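Local coordinates for protein N5-carboxyaminoimidazole ribonucleotide synthetase (Bacillus anthracis, PDB 3QFF) that probably carboxylates aminoimidazole ribonucleotide with bicarbonate at the expense of ATP, giving N5-carboxyaminoimidazole ribonucleotide for purine synthesis, at residues V199-S204 against L252-T257; E208-P213 against L305-T310; V79-E84 against L275-H280. One frame throughout, in Å; residues are numbered along the deposited sequence.

Interaction 1: V199-S204 against L252-T257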
loop_
_atom_site.group_PDB
_atom_site.type_symbol
_atom_site.label_atom_id
_atom_site.label_comp_id
_atom_site.label_asym_id
_atom_site.label_seq_id
_atom_site.Cartn_x
_atom_site.Cartn_y
_atom_site.Cartn_z
ATOM N N VAL A 199 0.942 20.478 6.982
ATOM C CA VAL A 199 1.889 20.056 5.956
ATOM C C VAL A 199 2.789 18.987 6.587
ATOM O O VAL A 199 3.293 19.168 7.712
ATOM C CB VAL A 199 2.780 21.242 5.472
ATOM C CG1 VAL A 199 3.931 20.747 4.585
ATOM C CG2 VAL A 199 1.956 22.283 4.714
ATOM N N ILE A 200 2.951 17.868 5.877
ATOM C CA ILE A 200 3.859 16.808 6.292
ATOM C C ILE A 200 5.154 17.038 5.523
ATOM O O ILE A 200 5.135 17.131 4.289
ATOM C CB ILE A 200 3.329 15.381 5.951
ATOM C CG1 ILE A 200 1.896 15.136 6.467
ATOM C CG2 ILE A 200 4.308 14.291 6.462
ATOM C CD1 ILE A 200 1.761 15.032 7.967
ATOM N N VAL A 201 6.259 17.166 6.250
ATOM C CA VAL A 201 7.573 17.259 5.611
ATOM C C VAL A 201 8.449 16.054 5.990
ATOM O O VAL A 201 8.388 15.539 7.123
ATOM C CB VAL A 201 8.267 18.650 5.877
ATOM C CG1 VAL A 201 8.240 19.009 7.353
ATOM C CG2 VAL A 201 9.688 18.676 5.317
ATOM N N ILE A 202 9.234 15.591 5.024
ATOM C CA ILE A 202 10.092 14.431 5.210
ATOM C C ILE A 202 11.523 14.838 4.957
ATOM O O ILE A 202 11.799 15.488 3.948
ATOM C CB ILE A 202 9.776 13.316 4.177
ATOM C CG1 ILE A 202 8.271 13.040 4.074
ATOM C CG2 ILE A 202 10.623 12.027 4.475
ATOM C CD1 ILE A 202 7.612 12.520 5.365
ATOM N N ARG A 203 12.429 14.446 5.846
ATOM C CA ARG A 203 13.858 14.706 5.638
ATOM C C ARG A 203 14.643 13.450 5.959
ATOM O O ARG A 203 14.528 12.906 7.059
ATOM C CB ARG A 203 14.350 15.885 6.493
ATOM C CG ARG A 203 15.771 16.320 6.158
ATOM C CD ARG A 203 16.113 17.714 6.706
ATOM N NE ARG A 203 17.537 18.025 6.524
ATOM C CZ ARG A 203 18.520 17.622 7.330
ATOM N NH1 ARG A 203 18.264 16.879 8.392
ATOM N NH2 ARG A 203 19.779 17.966 7.068
ATOM N N SER A 204 15.420 12.977 4.995
ATOM C CA SER A 204 16.169 11.732 5.181
ATOM C C SER A 204 17.446 11.937 6.003
ATOM O O SER A 204 17.881 13.068 6.225
ATOM C CB SER A 204 16.500 11.078 3.831
ATOM O OG SER A 204 17.648 11.666 3.230
ATOM N N LEU A 252 15.373 22.747 12.440
ATOM C CA LEU A 252 15.319 21.736 13.496
ATOM C C LEU A 252 16.151 20.486 13.162
ATOM O O LEU A 252 16.191 19.536 13.943
ATOM C CB LEU A 252 13.866 21.348 13.800
ATOM C CG LEU A 252 12.958 22.480 14.307
ATOM C CD1 LEU A 252 11.527 22.004 14.471
ATOM C CD2 LEU A 252 13.487 23.077 15.618
ATOM N N GLU A 253 16.816 20.506 12.009
ATOM C CA GLU A 253 17.617 19.368 11.516
ATOM C C GLU A 253 16.850 18.040 11.562
ATOM O O GLU A 253 17.315 17.023 12.121
ATOM C CB GLU A 253 18.981 19.306 12.233
ATOM C CG GLU A 253 19.866 20.541 11.898
ATOM C CD GLU A 253 21.110 20.692 12.781
ATOM O OE1 GLU A 253 21.941 21.583 12.475
ATOM O OE2 GLU A 253 21.256 19.944 13.774
ATOM N N LEU A 254 15.663 18.059 10.952
ATOM C CA LEU A 254 14.765 16.921 10.973
ATOM C C LEU A 254 15.392 15.707 10.312
ATOM O O LEU A 254 16.022 15.819 9.258
ATOM C CB LEU A 254 13.440 17.256 10.257
ATOM C CG LEU A 254 12.475 16.128 9.876
ATOM C CD1 LEU A 254 11.786 15.486 11.121
ATOM C CD2 LEU A 254 11.403 16.614 8.866
ATOM N N VAL A 255 15.193 14.547 10.935
ATOM C CA VAL A 255 15.355 13.268 10.251
ATOM C C VAL A 255 14.085 12.455 10.504
ATOM O O VAL A 255 13.690 12.256 11.645
ATOM C CB VAL A 255 16.610 12.490 10.723
ATOM C CG1 VAL A 255 16.662 11.081 10.077
ATOM C CG2 VAL A 255 17.891 13.292 10.409
ATOM N N GLY A 256 13.446 11.987 9.436
ATOM C CA GLY A 256 12.169 11.303 9.546
ATOM C C GLY A 256 11.032 12.197 9.068
ATOM O O GLY A 256 11.157 12.894 8.050
ATOM N N THR A 257 9.939 12.200 9.830
ATOM C CA THR A 257 8.678 12.819 9.433
ATOM C C THR A 257 8.316 13.914 10.420
ATOM O O THR A 257 8.428 13.717 11.639
ATOM C CB THR A 257 7.546 11.757 9.423
ATOM O OG1 THR A 257 7.932 10.687 8.563
ATOM C CG2 THR A 257 6.223 12.331 8.896
#
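R203 reaches along the chain that leads into strand 256-264 and closes over the carbonyl of L254. CG lies anti to the backbone N (chi1 -172°) and the side chain runs extended from there to NE, which lays CB, CG and CD against L254 O before NH1 bonds to that oxygen at 2.6 Å. The oxygen sits at the edge of the guanidinium, almost in its plane, but NH1 comes from above the carbonyl plane, 37° out of it. L254 CD2 is 3.9 Å from R203 CB and 4.2 Å from V201 CG1, while A249 of helix 235-251 packs on both L254 and V201. On the opposite face of the sheet the touching groups are mostly methyls: I202 and T257 lie side by side and point the same way, and T257 CG2 meets I200 CG2 at 3.7 Å. The exception is the T257 hydroxyl, 3.7 Å from I202 CD1 and hydrogen-bonded to H298. In the plane of the sheet R203 and G256 exchange two backbone bonds, R203 N to G256 O at 3.0 Å and G256 N to R203 O at 2.8 Å. G256 has phi 106°, a backbone shape in which a CB would press on the preceding carbonyl oxygen. R203/G256 is thus the hydrogen-bonded and I202/T257 the non-hydrogen-bonded antiparallel pair between neighbouring inner strands 195-203 and 256-264. With E253 at positive phi, a Schellman-capped helix leads within a few residues into a strand of the ATP-grasp sheet.

Interaction 2: E208-P213 against L305-T310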
loop_
_atom_site.group_PDB
_atom_site.type_symbol
_atom_site.label_atom_id
_atom_site.label_comp_id
_atom_site.label_asym_id
_atom_site.label_seq_id
_atom_site.Cartn_x
_atom_site.Cartn_y
_atom_site.Cartn_z
ATOM N N GLU A 208 18.087 14.744 2.203
ATOM C CA GLU A 208 17.073 14.922 1.147
ATOM C C GLU A 208 15.729 15.292 1.784
ATOM O O GLU A 208 15.354 14.710 2.795
ATOM C CB GLU A 208 16.915 13.660 0.299
ATOM C CG GLU A 208 16.080 13.884 -0.945
ATOM C CD GLU A 208 15.792 12.610 -1.701
ATOM O OE1 GLU A 208 15.199 12.711 -2.789
ATOM O OE2 GLU A 208 16.144 11.510 -1.211
ATOM N N THR A 209 15.025 16.266 1.204
ATOM C CA THR A 209 13.750 16.736 1.762
ATOM C C THR A 209 12.625 16.585 0.748
ATOM O O THR A 209 12.832 16.754 -0.458
ATOM C CB THR A 209 13.858 18.222 2.270
ATOM O OG1 THR A 209 14.865 18.288 3.286
ATOM C CG2 THR A 209 12.561 18.698 2.890
ATOM N N LYS A 210 11.433 16.242 1.237
ATOM C CA LYS A 210 10.228 16.259 0.414
ATOM C C LYS A 210 9.124 16.835 1.262
ATOM O O LYS A 210 9.092 16.616 2.471
ATOM C CB LYS A 210 9.824 14.855 -0.056
ATOM C CG LYS A 210 10.769 14.161 -1.042
ATOM C CD LYS A 210 10.705 14.727 -2.458
ATOM C CE LYS A 210 11.853 14.128 -3.251
ATOM N NZ LYS A 210 12.002 14.733 -4.579
ATOM N N VAL A 211 8.206 17.557 0.623
ATOM C CA VAL A 211 7.059 18.126 1.314
ATOM C C VAL A 211 5.781 17.636 0.628
ATOM O O VAL A 211 5.688 17.592 -0.615
ATOM C CB VAL A 211 7.108 19.669 1.335
ATOM C CG1 VAL A 211 6.092 20.240 2.318
ATOM C CG2 VAL A 211 8.503 20.140 1.716
ATOM N N PHE A 212 4.817 17.235 1.436
ATOM C CA PHE A 212 3.505 16.861 0.933
ATOM C C PHE A 212 2.625 18.094 0.733
ATOM O O PHE A 212 2.941 19.164 1.257
ATOM C CB PHE A 212 2.833 15.881 1.889
ATOM C CG PHE A 212 3.328 14.487 1.744
ATOM C CD1 PHE A 212 4.270 13.975 2.647
ATOM C CD2 PHE A 212 2.879 13.690 0.698
ATOM C CE1 PHE A 212 4.729 12.657 2.521
ATOM C CE2 PHE A 212 3.335 12.365 0.565
ATOM C CZ PHE A 212 4.255 11.850 1.476
ATOM N N PRO A 213 1.536 17.953 -0.042
ATOM C CA PRO A 213 0.663 19.115 -0.288
ATOM C C PRO A 213 -0.038 19.565 0.990
ATOM O O PRO A 213 -0.241 18.751 1.906
ATOM C CB PRO A 213 -0.380 18.596 -1.302
ATOM C CG PRO A 213 0.133 17.282 -1.798
ATOM C CD PRO A 213 1.106 16.750 -0.775
ATOM N N LEU A 305 17.114 5.672 2.239
ATOM C CA LEU A 305 16.873 5.376 0.828
ATOM C C LEU A 305 16.454 6.667 0.131
ATOM O O LEU A 305 16.060 7.639 0.796
ATOM C CB LEU A 305 15.774 4.321 0.685
ATOM C CG LEU A 305 15.887 3.069 1.561
ATOM C CD1 LEU A 305 14.649 2.221 1.382
ATOM C CD2 LEU A 305 17.161 2.260 1.226
ATOM N N PRO A 306 16.538 6.706 -1.205
ATOM C CA PRO A 306 16.021 7.902 -1.878
ATOM C C PRO A 306 14.538 8.107 -1.538
ATOM O O PRO A 306 13.781 7.130 -1.433
ATOM C CB PRO A 306 16.168 7.548 -3.356
ATOM C CG PRO A 306 17.300 6.559 -3.389
ATOM C CD PRO A 306 17.013 5.702 -2.184
ATOM N N LEU A 307 14.135 9.361 -1.355
ATOM C CA LEU A 307 12.749 9.649 -1.034
ATOM C C LEU A 307 11.884 9.508 -2.286
ATOM O O LEU A 307 12.355 9.739 -3.387
ATOM C CB LEU A 307 12.607 11.039 -0.398
ATOM C CG LEU A 307 13.365 11.260 0.920
ATOM C CD1 LEU A 307 13.127 12.681 1.464
ATOM C CD2 LEU A 307 13.021 10.195 1.996
ATOM N N GLY A 308 10.628 9.110 -2.115
ATOM C CA GLY A 308 9.712 9.067 -3.251
ATOM C C GLY A 308 9.066 10.417 -3.521
ATOM O O GLY A 308 9.221 11.352 -2.742
ATOM N N GLU A 309 8.344 10.523 -4.623
ATOM C CA GLU A 309 7.649 11.774 -4.956
ATOM C C GLU A 309 6.399 12.000 -4.103
ATOM O O GLU A 309 5.797 11.045 -3.608
ATOM C CB GLU A 309 7.350 11.853 -6.464
ATOM C CG GLU A 309 8.612 11.696 -7.348
ATOM C CD GLU A 309 9.769 12.623 -6.926
ATOM O OE1 GLU A 309 9.515 13.805 -6.622
ATOM O OE2 GLU A 309 10.938 12.175 -6.906
ATOM N N THR A 310 6.015 13.263 -3.923
ATOM C CA THR A 310 4.871 13.595 -3.062
ATOM C C THR A 310 3.702 14.223 -3.811
ATOM O O THR A 310 2.793 14.798 -3.190
ATOM C CB THR A 310 5.268 14.564 -1.958
ATOM O OG1 THR A 310 5.775 15.755 -2.564
ATOM C CG2 THR A 310 6.323 13.941 -1.053
HETATM O O HOH W 1 17.206 10.171 0.858
HETATM O O HOH W 2 14.613 10.898 -4.382
#
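T310, L307 and K210 carry most of this contact, in which the loop after helix 294-303 runs beside strand 209-220 of the large antiparallel sheet of the ATP-grasp fold. T310 meets the strand with both branches. Its CG2 stands over the centre of the F212 ring, 3.8 Å from the centroid and 11° off the normal, a CH-pi contact. L307 CD1 closes to 3.3 Å from E208 O, and L307 CB lies 3.7 Å from K210 CG as the two side chains slide past each other in opposite directions. E208, extended beyond CG, likewise slides past L307 in the opposite direction, and its OE2 accepts the L307 N-H at 2.9 Å in a nearly straight bond (168°), met from above the carboxylate plane. Two waters add to this grip, one joining OE2 to L305 O and the other OE1 to L307 O. K210 bends at chi2, which turns its aliphatic part along G308 O and sends NZ to E309 in a salt bridge whose hydrogen bond is weak, K210 NZ to E309 OE1 3.3 Å. Q297 of helix 294-303 touches K210, F212, L307 and T310 from within the same chain, whereas E309 N is bonded to Y340 of the second subunit, placing the loop at the dimer interface. The other branch of T310 sits between its backbone N and carbonyl carbon, and from there OG1 donates to V211 O at 2.7 Å, from above the carbonyl plane, 40° out of it.

Interaction 3: V79-E84 against L275-H280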
loop_
_atom_site.group_PDB
_atom_site.type_symbol
_atom_site.label_atom_id
_atom_site.label_comp_id
_atom_site.label_asym_id
_atom_site.label_seq_id
_atom_site.Cartn_x
_atom_site.Cartn_y
_atom_site.Cartn_z
ATOM N N VAL A 79 15.793 1.745 14.709
ATOM C CA VAL A 79 14.666 1.937 15.626
ATOM C C VAL A 79 13.936 3.258 15.314
ATOM O O VAL A 79 14.569 4.295 15.110
ATOM C CB VAL A 79 15.135 1.891 17.111
ATOM C CG1 VAL A 79 13.960 2.100 18.092
ATOM C CG2 VAL A 79 15.835 0.550 17.418
ATOM N N THR A 80 12.610 3.201 15.274
ATOM C CA THR A 80 11.775 4.392 15.190
ATOM C C THR A 80 10.668 4.270 16.236
ATOM O O THR A 80 10.543 3.238 16.910
ATOM C CB THR A 80 11.215 4.624 13.733
ATOM O OG1 THR A 80 10.432 5.825 13.692
ATOM C CG2 THR A 80 10.356 3.447 13.274
ATOM N N TYR A 81 9.880 5.325 16.395
ATOM C CA TYR A 81 8.820 5.329 17.402
ATOM C C TYR A 81 7.519 5.874 16.842
ATOM O O TYR A 81 7.517 6.762 15.982
ATOM C CB TYR A 81 9.237 6.202 18.597
ATOM C CG TYR A 81 9.562 7.620 18.168
ATOM C CD1 TYR A 81 10.872 7.999 17.866
ATOM C CD2 TYR A 81 8.546 8.565 18.009
ATOM C CE1 TYR A 81 11.164 9.307 17.436
ATOM C CE2 TYR A 81 8.823 9.856 17.578
ATOM C CZ TYR A 81 10.122 10.220 17.297
ATOM O OH TYR A 81 10.366 11.498 16.872
ATOM N N GLU A 82 6.416 5.354 17.371
ATOM C CA GLU A 82 5.101 5.972 17.232
ATOM C C GLU A 82 4.769 6.659 18.556
ATOM O O GLU A 82 4.202 7.761 18.583
ATOM C CB GLU A 82 4.045 4.906 16.926
ATOM C CG GLU A 82 2.687 5.200 17.579
ATOM C CD GLU A 82 1.751 4.031 17.533
ATOM O OE1 GLU A 82 1.549 3.391 18.587
ATOM O OE2 GLU A 82 1.213 3.765 16.444
ATOM N N PHE A 83 5.122 5.991 19.653
ATOM C CA PHE A 83 4.870 6.520 20.984
ATOM C C PHE A 83 5.911 7.588 21.280
ATOM O O PHE A 83 7.110 7.355 21.129
ATOM C CB PHE A 83 4.895 5.409 22.031
ATOM C CG PHE A 83 4.660 5.899 23.441
ATOM C CD1 PHE A 83 5.716 5.940 24.362
ATOM C CD2 PHE A 83 3.397 6.345 23.838
ATOM C CE1 PHE A 83 5.510 6.404 25.674
ATOM C CE2 PHE A 83 3.180 6.814 25.149
ATOM C CZ PHE A 83 4.244 6.839 26.065
ATOM N N GLU A 84 5.433 8.765 21.674
ATOM C CA GLU A 84 6.277 9.950 21.785
ATOM C C GLU A 84 6.829 10.197 23.193
ATOM O O GLU A 84 7.901 10.796 23.342
ATOM C CB GLU A 84 5.516 11.187 21.317
ATOM C CG GLU A 84 5.324 11.274 19.815
ATOM C CD GLU A 84 4.297 12.319 19.438
ATOM O OE1 GLU A 84 4.690 13.354 18.875
ATOM O OE2 GLU A 84 3.095 12.111 19.711
ATOM N N LEU A 275 3.701 20.806 16.483
ATOM C CA LEU A 275 4.516 19.901 15.678
ATOM C C LEU A 275 4.376 18.469 16.181
ATOM O O LEU A 275 4.235 18.247 17.376
ATOM C CB LEU A 275 5.984 20.310 15.755
ATOM C CG LEU A 275 6.341 21.756 15.422
ATOM C CD1 LEU A 275 7.835 22.032 15.671
ATOM C CD2 LEU A 275 5.955 22.091 13.980
ATOM N N ALA A 276 4.416 17.504 15.275
ATOM C CA ALA A 276 4.443 16.099 15.672
ATOM C C ALA A 276 5.551 15.423 14.883
ATOM O O ALA A 276 5.503 15.403 13.657
ATOM C CB ALA A 276 3.069 15.432 15.416
ATOM N N PRO A 277 6.584 14.901 15.574
ATOM C CA PRO A 277 7.709 14.338 14.849
ATOM C C PRO A 277 7.466 12.864 14.505
ATOM O O PRO A 277 8.238 11.999 14.896
ATOM C CB PRO A 277 8.865 14.481 15.841
ATOM C CG PRO A 277 8.199 14.394 17.182
ATOM C CD PRO A 277 6.803 14.899 17.029
ATOM N N ARG A 278 6.402 12.608 13.764
ATOM C CA ARG A 278 6.030 11.264 13.344
ATOM C C ARG A 278 4.991 11.414 12.262
ATOM O O ARG A 278 4.463 12.519 12.068
ATOM C CB ARG A 278 5.429 10.482 14.530
ATOM C CG ARG A 278 4.408 11.283 15.329
ATOM C CD ARG A 278 3.450 10.406 16.124
ATOM N NE ARG A 278 2.566 11.261 16.915
ATOM C CZ ARG A 278 1.473 11.863 16.447
ATOM N NH1 ARG A 278 1.085 11.697 15.180
ATOM N NH2 ARG A 278 0.761 12.639 17.251
ATOM N N PRO A 279 4.683 10.310 11.546
ATOM C CA PRO A 279 3.484 10.314 10.726
ATOM C C PRO A 279 2.288 10.703 11.591
ATOM O O PRO A 279 2.237 10.417 12.807
ATOM C CB PRO A 279 3.369 8.856 10.252
ATOM C CG PRO A 279 4.768 8.342 10.296
ATOM C CD PRO A 279 5.416 9.034 11.455
ATOM N N HIS A 280 1.341 11.367 10.960
ATOM C CA HIS A 280 0.300 12.059 11.659
ATOM C C HIS A 280 -1.027 11.736 10.986
ATOM O O HIS A 280 -1.065 11.413 9.794
ATOM C CB HIS A 280 0.622 13.553 11.577
ATOM C CG HIS A 280 -0.239 14.420 12.431
ATOM N ND1 HIS A 280 -1.350 15.072 11.938
ATOM C CD2 HIS A 280 -0.135 14.779 13.731
ATOM C CE1 HIS A 280 -1.902 15.785 12.905
ATOM N NE2 HIS A 280 -1.179 15.632 14.001
HETATM O O HOH W 3 8.331 8.855 14.307
#
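E84 and R278 form the polar heart of this contact, their side chains crossing at about a right angle. R278 CG lies between the backbone N and the carbonyl carbon (chi1 46°), and the chain runs extended to NE, carrying the guanidinium to E84. NE donates to E84 OE2 at 3.0 Å, nearly straight at 167°, and NH2 adds a weak bond to the same oxygen at 3.4 Å. OE2 lies in the guanidinium plane but is met by NE from above the carboxylate plane; with the two planes 80° apart, this is not a coplanar two-oxygen pairing. The guanidinium is also fixed from its own segment: NH1 bonds to P279 O at 2.9 Å, and A276 CB covers one face over its centre. E84 OE1 rests 3.2 Å from P277 CD. The Y81 ring crosses P277 at about a right angle, its OH 2.9 Å from P277 O and 3.5 Å from P277 CB; L107 of helix 105-110 packs against Y81, E84 and P277. On the looser side Y81 O and P277 O are joined through a water, which lies over one face of the Y81 ring, off its centre, and E82 comes near R278 only through its backbone O, 3.7 Å from R278 CD. The E82 carboxylate turns elsewhere, to the backbone N-H groups of G23 and G26. P277, just after strand 270-276, is the centre of an inverse gamma turn. The contact joins strand 78-81 of the Rossmann-like preATP-grasp domain to the ATP-grasp domain, about 9 Å from R278's side chain to bound ADP.

All three interactions reach one antiparallel sheet: strands 195-203 and 209-220 of interactions 1 and 2 are neighbours in it, I202 N lying 2.8 Å from K210 O, and strand 270-276 of interaction 3 lies beside 256-264. Interaction 1 is the most buried, held by backbone pairing, aliphatic side chains and an arginine-to-carbonyl bond. Interaction 2 lies farther from the chain's centre, partly buried beside the second subunit, and relies on side-chain-to-backbone bonds, a salt bridge with a weak hydrogen bond, and waters. Interaction 3 is also partly buried but central; it joins two domains through a shorter salt bridge and proline packing. It meets interaction 1 where T257 CG2 packs 3.6 Å from R278 O, whereas interactions 2 and 3 do not touch.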